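PDB 3ALJ: 2-methyl-3-hydroxypyridine-5-carboxylic acid oxygenase, which probably uses FAD and molecular oxygen to oxidise and open the pyridine ring of 2-methyl-3-hydroxypyridine-5-carboxylic acid. Local coordinates for residues I103-H108 against S215-N220; I180-P185 against A260-A265; L222-M227 against P254-A259. One frame throughout, in Å; residues are numbered along the deposited sequence. Where two conformers were deposited one is given.

Contact 1: I103-H108 against S215-N220. With FAD (flavin-adenine dinucleotide), chain B.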
loop_
_atom_site.group_PDB
_atom_site.type_symbol
_atom_site.label_atom_id
_atom_site.label_comp_id
_atom_site.label_asym_id
_atom_site.label_seq_id
_atom_site.Cartn_x
_atom_site.Cartn_y
_atom_site.Cartn_z
ATOM N N ILE A 103 2.152 -11.919 -0.712
ATOM C CA ILE A 103 2.368 -11.291 0.612
ATOM C C ILE A 103 3.876 -11.154 0.763
ATOM O O ILE A 103 4.670 -12.022 0.365
ATOM C CB ILE A 103 1.841 -12.135 1.740
ATOM C CG1 ILE A 103 0.330 -12.408 1.494
ATOM C CG2 ILE A 103 2.014 -11.445 3.060
ATOM C CD1 ILE A 103 -0.256 -13.356 2.533
ATOM N N MET A 104 4.272 -10.008 1.353
ATOM C CA MET A 104 5.738 -9.729 1.537
ATOM C C MET A 104 5.866 -8.744 2.669
ATOM O O MET A 104 4.941 -8.041 3.035
ATOM C CB MET A 104 6.390 -9.154 0.272
ATOM C CG MET A 104 5.685 -7.815 -0.126
ATOM S SD MET A 104 5.865 -7.496 -1.919
ATOM C CE MET A 104 4.556 -8.664 -2.519
ATOM N N THR A 105 7.100 -8.627 3.126
ATOM C CA THR A 105 7.333 -7.477 4.071
ATOM C C THR A 105 7.387 -6.169 3.241
ATOM O O THR A 105 7.767 -6.161 2.092
ATOM C CB THR A 105 8.626 -7.699 4.929
ATOM O OG1 THR A 105 9.787 -7.573 4.087
ATOM C CG2 THR A 105 8.645 -9.054 5.649
ATOM N N ARG A 106 7.056 -5.108 3.981
ATOM C CA ARG A 106 7.189 -3.797 3.407
ATOM C C ARG A 106 8.614 -3.498 2.978
ATOM O O ARG A 106 8.835 -2.913 1.910
ATOM C CB ARG A 106 6.732 -2.740 4.456
ATOM C CG ARG A 106 5.225 -2.851 4.448
ATOM C CD ARG A 106 4.514 -1.687 4.601
ATOM N NE ARG A 106 3.040 -1.821 4.538
ATOM C CZ ARG A 106 2.245 -0.877 4.044
ATOM N NH1 ARG A 106 2.737 0.182 3.502
ATOM N NH2 ARG A 106 0.953 -1.073 4.120
ATOM N N SER A 107 9.576 -3.876 3.820
ATOM C CA SER A 107 10.965 -3.666 3.455
ATOM C C SER A 107 11.343 -4.407 2.198
ATOM O O SER A 107 12.064 -3.881 1.341
ATOM C CB SER A 107 11.806 -4.099 4.626
ATOM O OG SER A 107 11.671 -3.110 5.638
ATOM N N HIS A 108 10.766 -5.615 2.019
ATOM C CA HIS A 108 11.105 -6.355 0.789
ATOM C C HIS A 108 10.649 -5.647 -0.446
ATOM O O HIS A 108 11.400 -5.528 -1.411
ATOM C CB HIS A 108 10.467 -7.772 0.932
ATOM C CG HIS A 108 10.796 -8.674 -0.212
ATOM N ND1 HIS A 108 12.022 -9.307 -0.289
ATOM C CD2 HIS A 108 10.064 -9.076 -1.254
ATOM C CE1 HIS A 108 12.006 -10.085 -1.369
ATOM N NE2 HIS A 108 10.818 -9.992 -1.950
ATOM N N SER A 215 -0.554 -13.717 8.059
ATOM C CA SER A 215 -0.126 -13.459 6.678
ATOM C C SER A 215 1.330 -13.899 6.440
ATOM O O SER A 215 2.297 -13.138 6.653
ATOM C CB SER A 215 -0.204 -11.962 6.376
ATOM O OG SER A 215 -1.573 -11.536 6.602
ATOM N N PRO A 216 1.544 -15.172 6.068
ATOM C CA PRO A 216 2.982 -15.582 5.848
ATOM C C PRO A 216 3.610 -14.861 4.701
ATOM O O PRO A 216 3.058 -14.834 3.557
ATOM C CB PRO A 216 2.910 -17.137 5.613
ATOM C CG PRO A 216 1.531 -17.499 6.285
ATOM C CD PRO A 216 0.598 -16.291 5.958
ATOM N N CYS A 217 4.863 -14.432 4.905
ATOM C CA CYS A 217 5.578 -13.674 3.869
ATOM C C CYS A 217 6.535 -14.577 3.103
ATOM O O CYS A 217 6.863 -14.224 1.974
ATOM C CB CYS A 217 6.395 -12.515 4.543
ATOM S SG CYS A 217 5.336 -11.197 5.219
ATOM N N ASN A 218 7.076 -15.578 3.768
ATOM C CA ASN A 218 8.153 -16.472 3.181
ATOM C C ASN A 218 8.408 -17.506 4.266
ATOM O O ASN A 218 7.720 -17.536 5.334
ATOM C CB ASN A 218 9.448 -15.681 2.766
ATOM C CG ASN A 218 9.927 -14.788 3.856
ATOM O OD1 ASN A 218 10.179 -15.265 4.962
ATOM N ND2 ASN A 218 10.036 -13.479 3.619
ATOM N N GLU A 219 9.428 -18.328 4.080
ATOM C CA GLU A 219 9.697 -19.390 5.013
ATOM C C GLU A 219 10.108 -18.893 6.392
ATOM O O GLU A 219 10.001 -19.662 7.364
ATOM C CB GLU A 219 10.738 -20.373 4.357
ATOM C CG GLU A 219 12.091 -19.736 3.898
ATOM C CD GLU A 219 12.022 -18.654 2.747
ATOM O OE1 GLU A 219 11.085 -18.611 1.919
ATOM O OE2 GLU A 219 12.989 -17.852 2.642
ATOM N N ASN A 220 10.573 -17.662 6.482
ATOM C CA ASN A 220 11.183 -17.114 7.749
ATOM C C ASN A 220 10.262 -16.162 8.440
ATOM O O ASN A 220 10.278 -16.122 9.695
ATOM C CB ASN A 220 12.492 -16.418 7.396
ATOM C CG ASN A 220 13.568 -17.427 6.935
ATOM O OD1 ASN A 220 13.606 -18.537 7.471
ATOM N ND2 ASN A 220 14.318 -17.089 5.916
HETATM P PA FAD B . 3.768 6.569 1.600
HETATM O O1A FAD B . 4.012 5.093 1.548
HETATM O O2A FAD B . 3.239 7.154 2.776
HETATM O O5B FAD B . 5.158 7.248 1.235
HETATM C C5B FAD B . 5.305 8.706 1.224
HETATM C C4B FAD B . 6.803 8.870 1.383
HETATM O O4B FAD B . 6.945 10.328 1.277
HETATM C C3B FAD B . 7.346 8.525 2.721
HETATM O O3B FAD B . 8.581 7.789 2.607
HETATM C C2B FAD B . 7.478 9.917 3.439
HETATM O O2B FAD B . 8.532 9.956 4.417
HETATM C C1B FAD B . 7.867 10.834 2.327
HETATM N N9A FAD B . 7.404 12.177 2.479
HETATM C C8A FAD B . 6.300 12.659 3.144
HETATM N N7A FAD B . 6.169 13.985 2.983
HETATM C C5A FAD B . 7.238 14.377 2.191
HETATM C C6A FAD B . 7.582 15.598 1.618
HETATM N N6A FAD B . 6.843 16.729 1.879
HETATM N N1A FAD B . 8.677 15.613 0.855
HETATM C C2A FAD B . 9.431 14.530 0.632
HETATM N N3A FAD B . 9.132 13.294 1.127
HETATM C C4A FAD B . 8.001 13.252 1.884
HETATM N N1 FAD B . -1.838 -1.248 0.541
HETATM C C2 FAD B . -1.730 -2.333 -0.204
HETATM O O2 FAD B . -1.590 -2.300 -1.437
HETATM N N3 FAD B . -1.788 -3.593 0.393
HETATM C C4 FAD B . -1.917 -3.744 1.774
HETATM O O4 FAD B . -1.807 -4.920 2.285
HETATM C C4X FAD B . -2.048 -2.588 2.523
HETATM N N5 FAD B . -2.300 -2.686 3.935
HETATM C C5X FAD B . -2.498 -1.527 4.663
HETATM C C6 FAD B . -2.852 -1.589 6.022
HETATM C C7 FAD B . -2.984 -0.442 6.762
HETATM C C7M FAD B . -3.359 -0.550 8.268
HETATM C C8 FAD B . -2.846 0.795 6.168
HETATM C C8M FAD B . -3.026 2.111 6.959
HETATM C C9 FAD B . -2.500 0.873 4.812
HETATM C C9A FAD B . -2.366 -0.299 4.028
HETATM N N10 FAD B . -2.050 -0.246 2.599
HETATM C C10 FAD B . -1.948 -1.378 1.882
HETATM C "C1'" FAD B . -1.935 1.131 1.920
HETATM C "C2'" FAD B . -0.462 1.486 1.763
HETATM O "O2'" FAD B . 0.175 1.454 3.057
HETATM C "C3'" FAD B . -0.341 2.937 1.260
HETATM O "O3'" FAD B . -1.480 3.176 0.351
HETATM C "C4'" FAD B . 0.871 3.208 0.468
HETATM O "O4'" FAD B . 2.007 3.020 1.360
HETATM C "C5'" FAD B . 0.926 4.623 -0.004
HETATM O "O5'" FAD B . 2.135 4.813 -0.733
HETATM P P FAD B . 2.557 6.306 -1.038
HETATM O O1P FAD B . 3.849 6.202 -1.730
HETATM O O2P FAD B . 1.449 7.090 -1.669
HETATM O O3P FAD B . 2.745 6.980 0.420
HETATM O O HOH W 1 9.046 -10.662 2.108
#
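Ile103 and Cys217 meet where the end of strand 101-105 runs past the chain leaving strand 211-216. The CB of Ile103 is directed at the other segment, and the side chain spreads over the carbonyl oxygen of Pro216: Ile103 CB lies 3.5 Å from Pro216 O, with CG2 and CD1 also beside it. This buried oxygen has no hydrogen-bond partner in the model; within the contact, carbons of Ile103 meet it. Because CG1 is turned beside the backbone N (chi1 -57°), CG2 stands anti to that N and comes to 4.0 Å from Cys217 SG. The thiol lies alongside the strand backbone, against the Met104-Thr105 peptide, with Cys217 SG 3.6 Å from Met104 C; Thr105 CG2 touches the same sulfur at 4.0 Å.

No direct hydrogen bond crosses the contact, but one water links it, accepting from Thr105 N at 3.0 Å and weakly from Asn218 ND2. Asn218 OD1 closes an Asx turn onto Asn220 N. Ser215, whose CB lies against Ile103, has its hydroxyl hydrogen-bonded to Tyr54 OH.

Thr105 is the N-cap of helix 106-119. Its OG1 sits between backbone N and carbonyl carbon (chi1 70°) and accepts from His108 N at 3.0 Å. The helix starts at Arg106, whose NE donates to Gly52 O while two nitrogens grip one ribityl hydroxyl oxygen: NH1 at 2.9 Å and NH2 at 2.8 Å from FAD O2'. These two bonds, made from a helix's first turn, belong to the FAD pocket, in a fold consistent with the flavin-dependent aromatic hydroxylases.

Contact 2: I180-P185 against A260-A265. With FAD (flavin-adenine dinucleotide), chain B.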
loop_
_atom_site.group_PDB
_atom_site.type_symbol
_atom_site.label_atom_id
_atom_site.label_comp_id
_atom_site.label_asym_id
_atom_site.label_seq_id
_atom_site.Cartn_x
_atom_site.Cartn_y
_atom_site.Cartn_z
ATOM N N ILE A 180 -2.231 -3.167 15.047
ATOM C CA ILE A 180 -0.797 -3.372 15.391
ATOM C C ILE A 180 -0.267 -4.334 14.365
ATOM O O ILE A 180 -0.670 -5.522 14.341
ATOM C CB ILE A 180 -0.662 -3.949 16.819
ATOM C CG1 ILE A 180 -1.297 -2.991 17.804
ATOM C CG2 ILE A 180 0.862 -4.130 17.073
ATOM C CD1 ILE A 180 -1.637 -3.724 19.196
ATOM N N ARG A 181 0.670 -3.906 13.470
ATOM C CA ARG A 181 1.218 -4.770 12.416
ATOM C C ARG A 181 2.681 -5.089 12.753
ATOM O O ARG A 181 3.461 -4.192 13.077
ATOM C CB ARG A 181 1.130 -3.994 11.100
ATOM C CG ARG A 181 -0.270 -3.766 10.533
ATOM C CD ARG A 181 -0.212 -2.936 9.308
ATOM N NE ARG A 181 0.045 -1.549 9.685
ATOM C CZ ARG A 181 0.297 -0.602 8.799
ATOM N NH1 ARG A 181 0.250 -0.838 7.505
ATOM N NH2 ARG A 181 0.522 0.635 9.261
ATOM N N LEU A 182 2.999 -6.377 12.688
ATOM C CA LEU A 182 4.326 -6.812 13.117
ATOM C C LEU A 182 4.793 -7.960 12.223
ATOM O O LEU A 182 4.012 -8.692 11.600
ATOM C CB LEU A 182 4.281 -7.419 14.542
ATOM C CG LEU A 182 3.530 -6.619 15.567
ATOM C CD1 LEU A 182 3.252 -7.281 16.886
ATOM C CD2 LEU A 182 4.363 -5.419 15.915
ATOM N N ILE A 183 6.148 -8.091 12.144
ATOM C CA ILE A 183 6.827 -9.256 11.612
ATOM C C ILE A 183 7.415 -10.036 12.728
ATOM O O ILE A 183 8.204 -9.474 13.560
ATOM C CB ILE A 183 7.883 -8.880 10.548
ATOM C CG1 ILE A 183 7.370 -7.969 9.408
ATOM C CG2 ILE A 183 8.559 -10.130 10.004
ATOM C CD1 ILE A 183 6.151 -8.605 8.586
ATOM N N VAL A 184 7.086 -11.324 12.757
ATOM C CA VAL A 184 7.666 -12.301 13.713
ATOM C C VAL A 184 8.133 -13.525 12.936
ATOM O O VAL A 184 7.824 -13.754 11.767
ATOM C CB VAL A 184 6.668 -12.723 14.822
ATOM C CG1 VAL A 184 6.284 -11.459 15.612
ATOM C CG2 VAL A 184 5.399 -13.348 14.189
ATOM N N PRO A 185 8.958 -14.379 13.544
ATOM C CA PRO A 185 9.279 -15.660 12.942
ATOM C C PRO A 185 8.043 -16.536 12.710
ATOM O O PRO A 185 7.046 -16.397 13.462
ATOM C CB PRO A 185 10.244 -16.317 14.004
ATOM C CG PRO A 185 10.687 -15.225 14.825
ATOM C CD PRO A 185 9.558 -14.209 14.884
ATOM N N ALA A 260 5.272 -10.200 21.388
ATOM C CA ALA A 260 5.273 -9.447 22.622
ATOM C C ALA A 260 6.678 -8.903 22.992
ATOM O O ALA A 260 6.693 -7.943 23.791
ATOM C CB ALA A 260 4.683 -10.329 23.768
ATOM N N LYS A 261 7.721 -9.441 22.381
ATOM C CA LYS A 261 9.118 -8.897 22.582
ATOM C C LYS A 261 9.376 -7.589 21.844
ATOM O O LYS A 261 10.426 -6.954 22.078
ATOM C CB LYS A 261 10.119 -9.909 22.101
ATOM C CG LYS A 261 9.987 -11.206 22.879
ATOM C CD LYS A 261 10.906 -12.185 22.270
ATOM C CE LYS A 261 10.918 -13.479 23.152
ATOM N NZ LYS A 261 11.611 -14.542 22.443
ATOM N N LEU A 262 8.503 -7.196 20.913
ATOM C CA LEU A 262 8.757 -6.064 20.038
ATOM C C LEU A 262 8.315 -4.760 20.681
ATOM O O LEU A 262 7.126 -4.383 20.749
ATOM C CB LEU A 262 8.020 -6.296 18.664
ATOM C CG LEU A 262 8.453 -7.522 17.835
ATOM C CD1 LEU A 262 7.518 -7.796 16.616
ATOM C CD2 LEU A 262 9.875 -7.263 17.296
ATOM N N LYS A 263 9.326 -3.961 21.049
ATOM C CA LYS A 263 9.079 -2.723 21.768
ATOM C C LYS A 263 8.840 -1.580 20.767
ATOM O O LYS A 263 8.470 -0.524 21.168
ATOM C CB LYS A 263 10.323 -2.378 22.607
ATOM C CG LYS A 263 11.600 -2.652 21.853
ATOM C CD LYS A 263 11.717 -4.144 21.626
ATOM C CE LYS A 263 12.579 -4.589 20.496
ATOM N NZ LYS A 263 12.064 -4.389 19.147
ATOM N N THR A 264 9.076 -1.832 19.486
ATOM C CA THR A 264 8.862 -0.868 18.392
ATOM C C THR A 264 7.387 -0.903 17.868
ATOM O O THR A 264 7.035 -0.074 17.023
ATOM C CB THR A 264 9.749 -1.296 17.166
ATOM O OG1 THR A 264 9.628 -2.744 16.957
ATOM C CG2 THR A 264 11.225 -0.975 17.421
ATOM N N ALA A 265 6.571 -1.884 18.336
ATOM C CA ALA A 265 5.164 -1.980 17.941
ATOM C C ALA A 265 4.367 -0.709 18.114
ATOM O O ALA A 265 4.445 -0.036 19.127
ATOM C CB ALA A 265 4.489 -3.127 18.800
HETATM P PA FAD B . 3.768 6.569 1.600
HETATM O O1A FAD B . 4.012 5.093 1.548
HETATM O O2A FAD B . 3.239 7.154 2.776
HETATM O O5B FAD B . 5.158 7.248 1.235
HETATM C C5B FAD B . 5.305 8.706 1.224
HETATM C C4B FAD B . 6.803 8.870 1.383
HETATM O O4B FAD B . 6.945 10.328 1.277
HETATM C C3B FAD B . 7.346 8.525 2.721
HETATM O O3B FAD B . 8.581 7.789 2.607
HETATM C C2B FAD B . 7.478 9.917 3.439
HETATM O O2B FAD B . 8.532 9.956 4.417
HETATM C C1B FAD B . 7.867 10.834 2.327
HETATM N N9A FAD B . 7.404 12.177 2.479
HETATM C C8A FAD B . 6.300 12.659 3.144
HETATM N N7A FAD B . 6.169 13.985 2.983
HETATM C C5A FAD B . 7.238 14.377 2.191
HETATM C C6A FAD B . 7.582 15.598 1.618
HETATM N N6A FAD B . 6.843 16.729 1.879
HETATM N N1A FAD B . 8.677 15.613 0.855
HETATM C C2A FAD B . 9.431 14.530 0.632
HETATM N N3A FAD B . 9.132 13.294 1.127
HETATM C C4A FAD B . 8.001 13.252 1.884
HETATM N N1 FAD B . -1.838 -1.248 0.541
HETATM C C2 FAD B . -1.730 -2.333 -0.204
HETATM O O2 FAD B . -1.590 -2.300 -1.437
HETATM N N3 FAD B . -1.788 -3.593 0.393
HETATM C C4 FAD B . -1.917 -3.744 1.774
HETATM O O4 FAD B . -1.807 -4.920 2.285
HETATM C C4X FAD B . -2.048 -2.588 2.523
HETATM N N5 FAD B . -2.300 -2.686 3.935
HETATM C C5X FAD B . -2.498 -1.527 4.663
HETATM C C6 FAD B . -2.852 -1.589 6.022
HETATM C C7 FAD B . -2.984 -0.442 6.762
HETATM C C7M FAD B . -3.359 -0.550 8.268
HETATM C C8 FAD B . -2.846 0.795 6.168
HETATM C C8M FAD B . -3.026 2.111 6.959
HETATM C C9 FAD B . -2.500 0.873 4.812
HETATM C C9A FAD B . -2.366 -0.299 4.028
HETATM N N10 FAD B . -2.050 -0.246 2.599
HETATM C C10 FAD B . -1.948 -1.378 1.882
HETATM C "C1'" FAD B . -1.935 1.131 1.920
HETATM C "C2'" FAD B . -0.462 1.486 1.763
HETATM O "O2'" FAD B . 0.175 1.454 3.057
HETATM C "C3'" FAD B . -0.341 2.937 1.260
HETATM O "O3'" FAD B . -1.480 3.176 0.351
HETATM C "C4'" FAD B . 0.871 3.208 0.468
HETATM O "O4'" FAD B . 2.007 3.020 1.360
HETATM C "C5'" FAD B . 0.926 4.623 -0.004
HETATM O "O5'" FAD B . 2.135 4.813 -0.733
HETATM P P FAD B . 2.557 6.306 -1.038
HETATM O O1P FAD B . 3.849 6.202 -1.730
HETATM O O2P FAD B . 1.449 7.090 -1.669
HETATM O O3P FAD B . 2.745 6.980 0.420
#
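This is a mainly apolar contact between a sheet strand and a connecting loop: residues 180-185 end the long strand 170-185, and residues 260-265 lead from helix 253-260 to strand 267-275, the neighbour of 170-185 in the sheet. No hydrogen bond crosses; the side chains meet through carbons, and one methyl also lies against a backbone carbonyl oxygen.

Leu262 carries one half. Its CD1 methyl lies 3.9 Å from Leu182 CB and 4.0 Å from Val184 CG1. Leu262 CD1 is also 3.6 Å from Ile183 O. The side chains of Leu182 and Leu262 run past each other in opposite senses. Ala265 carries the other half: its CB is 3.7 Å from Leu182 CD2 and 4.1 Å from Ile180 CG2. A type I beta turn from Leu262 to Ala265 brings both residues to the same strand.

The CB of Arg181 is directed away from the loop, and the guanidinium ends beside the flavin. Its chain bends at chi3 (-75°), laying the guanidinium roughly parallel to the isoalloxazine, with FAD C7M 3.6 Å above its centre and Arg181 NH1 3.3 Å from FAD C7. Asp268 forms a salt bridge with Arg181 NH2, probably balancing part of the positive charge where Arg106 is also near. With an alanine here, Asp268 would probably be left without its charged mate and the dimethyl end of the flavin without the flat group against it.

Arg181 belongs to the FAD pocket while Leu182 faces the loop, an arrangement consistent with the fold of the flavin-dependent aromatic hydroxylases.

Contact 3: L222-M227 against P254-A259; sequences LYLGLM and PCLIEA
Leu222 and Cys255 make the tightest touch, a methyl against a sulfur. Leu222 CG stands anti to the backbone N (chi1 175°), which carries CD2 to 3.6 Å from Cys255 SG, and the same methyl lies 4.1 Å from Cys255 CB. Cys255 CB is directed at the strand, and SG, turned beside its own backbone N (chi1 -61°), meets the Leu222 methyl.

The second kind is methyl-to-methyl packing between leucines. Leu256 leaves the helix at an angle to the strand, but its CD2 reaches forward to 4.2 Å from Leu226 CD2. Leu224 sits between the two groups, its CD1 4.5 Å from Leu256 CD2 and equally near Cys255 CB, a looser fit.

Leu222, Leu224 and Leu226 alternate along the strand and so share one face of the sheet. Across that face lies helix 253-260, part of a crossover connection that leaves strand 221-228 and returns in strand 267-275, parallel to it, with strand 170-185 between them. The short segments are nearly perpendicular, at 79°, and their axes come within 10.8 Å, leaving room for a layer of side chains.

No hydrogen bond crosses the contact: in the helix Ala259 N donates to Cys255 O at 2.9 Å, while Leu222, Leu224 and Leu226 bond to the neighbouring strand 170-185. Trp245 of helix 242-248 touches both Leu226 and Leu256, and Ile240 touches Leu226 and Ala259.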
loop_
_atom_site.group_PDB
_atom_site.type_symbol
_atom_site.label_atom_id
_atom_site.label_comp_id
_atom_site.label_asym_id
_atom_site.label_seq_id
_atom_site.Cartn_x
_atom_site.Cartn_y
_atom_site.Cartn_z
ATOM N N LEU A 222 6.641 -13.997 9.250
ATOM C CA LEU A 222 5.151 -13.977 9.354
ATOM C C LEU A 222 4.683 -12.529 9.653
ATOM O O LEU A 222 5.168 -11.886 10.555
ATOM C CB LEU A 222 4.691 -14.830 10.528
ATOM C CG LEU A 222 3.182 -14.822 10.848
ATOM C CD1 LEU A 222 2.385 -15.437 9.716
ATOM C CD2 LEU A 222 2.991 -15.707 12.106
ATOM N N TYR A 223 3.747 -12.010 8.877
ATOM C CA TYR A 223 3.112 -10.686 9.074
ATOM C C TYR A 223 1.843 -10.959 9.851
ATOM O O TYR A 223 0.956 -11.748 9.385
ATOM C CB TYR A 223 2.913 -10.111 7.677
ATOM C CG TYR A 223 1.944 -8.920 7.563
ATOM C CD1 TYR A 223 1.821 -7.963 8.575
ATOM C CD2 TYR A 223 1.215 -8.791 6.379
ATOM C CE1 TYR A 223 0.875 -6.870 8.390
ATOM C CE2 TYR A 223 0.315 -7.738 6.190
ATOM C CZ TYR A 223 0.189 -6.807 7.193
ATOM O OH TYR A 223 -0.720 -5.744 7.036
ATOM N N LEU A 224 1.756 -10.317 11.000
ATOM C CA LEU A 224 0.515 -10.338 11.785
ATOM C C LEU A 224 -0.082 -8.980 11.885
ATOM O O LEU A 224 0.651 -7.996 12.065
ATOM C CB LEU A 224 0.764 -10.761 13.240
ATOM C CG LEU A 224 1.286 -12.198 13.391
ATOM C CD1 LEU A 224 1.553 -12.498 14.877
ATOM C CD2 LEU A 224 0.218 -13.214 12.775
ATOM N N GLY A 225 -1.405 -8.893 11.789
ATOM C CA GLY A 225 -2.153 -7.613 12.034
ATOM C C GLY A 225 -3.048 -7.901 13.192
ATOM O O GLY A 225 -3.926 -8.761 13.083
ATOM N N LEU A 226 -2.851 -7.221 14.305
ATOM C CA LEU A 226 -3.625 -7.461 15.556
ATOM C C LEU A 226 -4.609 -6.320 15.675
ATOM O O LEU A 226 -4.150 -5.154 15.877
ATOM C CB LEU A 226 -2.702 -7.589 16.799
ATOM C CG LEU A 226 -2.140 -8.958 17.120
ATOM C CD1 LEU A 226 -1.409 -9.610 16.013
ATOM C CD2 LEU A 226 -1.134 -8.774 18.361
ATOM N N MET A 227 -5.918 -6.534 15.513
ATOM C CA MET A 227 -6.882 -5.466 15.465
ATOM C C MET A 227 -7.857 -5.532 16.596
ATOM O O MET A 227 -8.601 -6.556 16.785
ATOM C CB MET A 227 -7.598 -5.640 14.169
ATOM C CG MET A 227 -6.668 -5.662 13.016
ATOM S SD MET A 227 -7.532 -5.859 11.439
ATOM C CE MET A 227 -6.445 -7.006 10.505
ATOM N N PRO A 254 2.933 -19.485 20.073
ATOM C CA PRO A 254 4.420 -19.391 19.797
ATOM C C PRO A 254 4.807 -18.063 19.081
ATOM O O PRO A 254 5.727 -17.332 19.509
ATOM C CB PRO A 254 4.702 -20.613 18.947
ATOM C CG PRO A 254 3.543 -21.604 19.334
ATOM C CD PRO A 254 2.328 -20.720 19.565
ATOM N N CYS A 255 3.962 -17.666 18.099
ATOM C CA CYS A 255 4.180 -16.378 17.398
ATOM C C CYS A 255 3.840 -15.188 18.227
ATOM O O CYS A 255 4.597 -14.175 18.070
ATOM C CB CYS A 255 3.276 -16.405 16.144
ATOM S SG CYS A 255 3.659 -17.761 14.977
ATOM N N LEU A 256 2.783 -15.225 19.037
ATOM C CA LEU A 256 2.422 -14.126 19.890
ATOM C C LEU A 256 3.512 -13.851 20.961
ATOM O O LEU A 256 3.757 -12.686 21.297
ATOM C CB LEU A 256 1.058 -14.251 20.508
ATOM C CG LEU A 256 -0.099 -14.241 19.450
ATOM C CD1 LEU A 256 -1.368 -14.793 20.147
ATOM C CD2 LEU A 256 -0.261 -12.860 18.951
ATOM N N ILE A 257 4.149 -14.932 21.444
ATOM C CA ILE A 257 5.216 -14.697 22.437
ATOM C C ILE A 257 6.319 -13.920 21.729
ATOM O O ILE A 257 6.884 -12.984 22.335
ATOM C CB ILE A 257 5.696 -16.083 22.971
ATOM C CG1 ILE A 257 4.641 -16.606 23.956
ATOM C CG2 ILE A 257 7.116 -15.962 23.656
ATOM C CD1 ILE A 257 4.864 -18.092 24.350
ATOM N N GLU A 258 6.671 -14.255 20.456
ATOM C CA GLU A 258 7.689 -13.468 19.734
ATOM C C GLU A 258 7.215 -12.050 19.513
ATOM O O GLU A 258 7.978 -11.071 19.680
ATOM C CB GLU A 258 8.130 -14.085 18.418
ATOM C CG GLU A 258 8.580 -15.573 18.626
ATOM C CD GLU A 258 9.793 -15.659 19.566
ATOM O OE1 GLU A 258 10.659 -14.781 19.491
ATOM O OE2 GLU A 258 9.805 -16.596 20.449
ATOM N N ALA A 259 5.905 -11.872 19.256
ATOM C CA ALA A 259 5.401 -10.507 19.052
ATOM C C ALA A 259 5.493 -9.589 20.206
ATOM O O ALA A 259 5.722 -8.350 20.093
ATOM C CB ALA A 259 3.911 -10.567 18.546
#

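The three contacts share one mixed sheet. Contacts 2 and 3 have centres about 7 Å apart, and their strands are hydrogen-bonding neighbours: Ile180 O and Leu226 N are 2.8 Å apart, as are Val184 O and Leu222 N. Contact 1 adjoins contact 3 through Ser215 O and Tyr223 N, 2.9 Å apart, and through Cys217 SG, 3.6 Å from Tyr223 CB. The flavin joins contacts 1 and 2: Arg106 holds the ribityl chain, Arg181 lies by the dimethyl end, and Arg106 NH2 is 3.5 Å from Arg181 NH1. Contact 3 stays behind the sheet, with the Leu226 side chain about 11 Å from FAD.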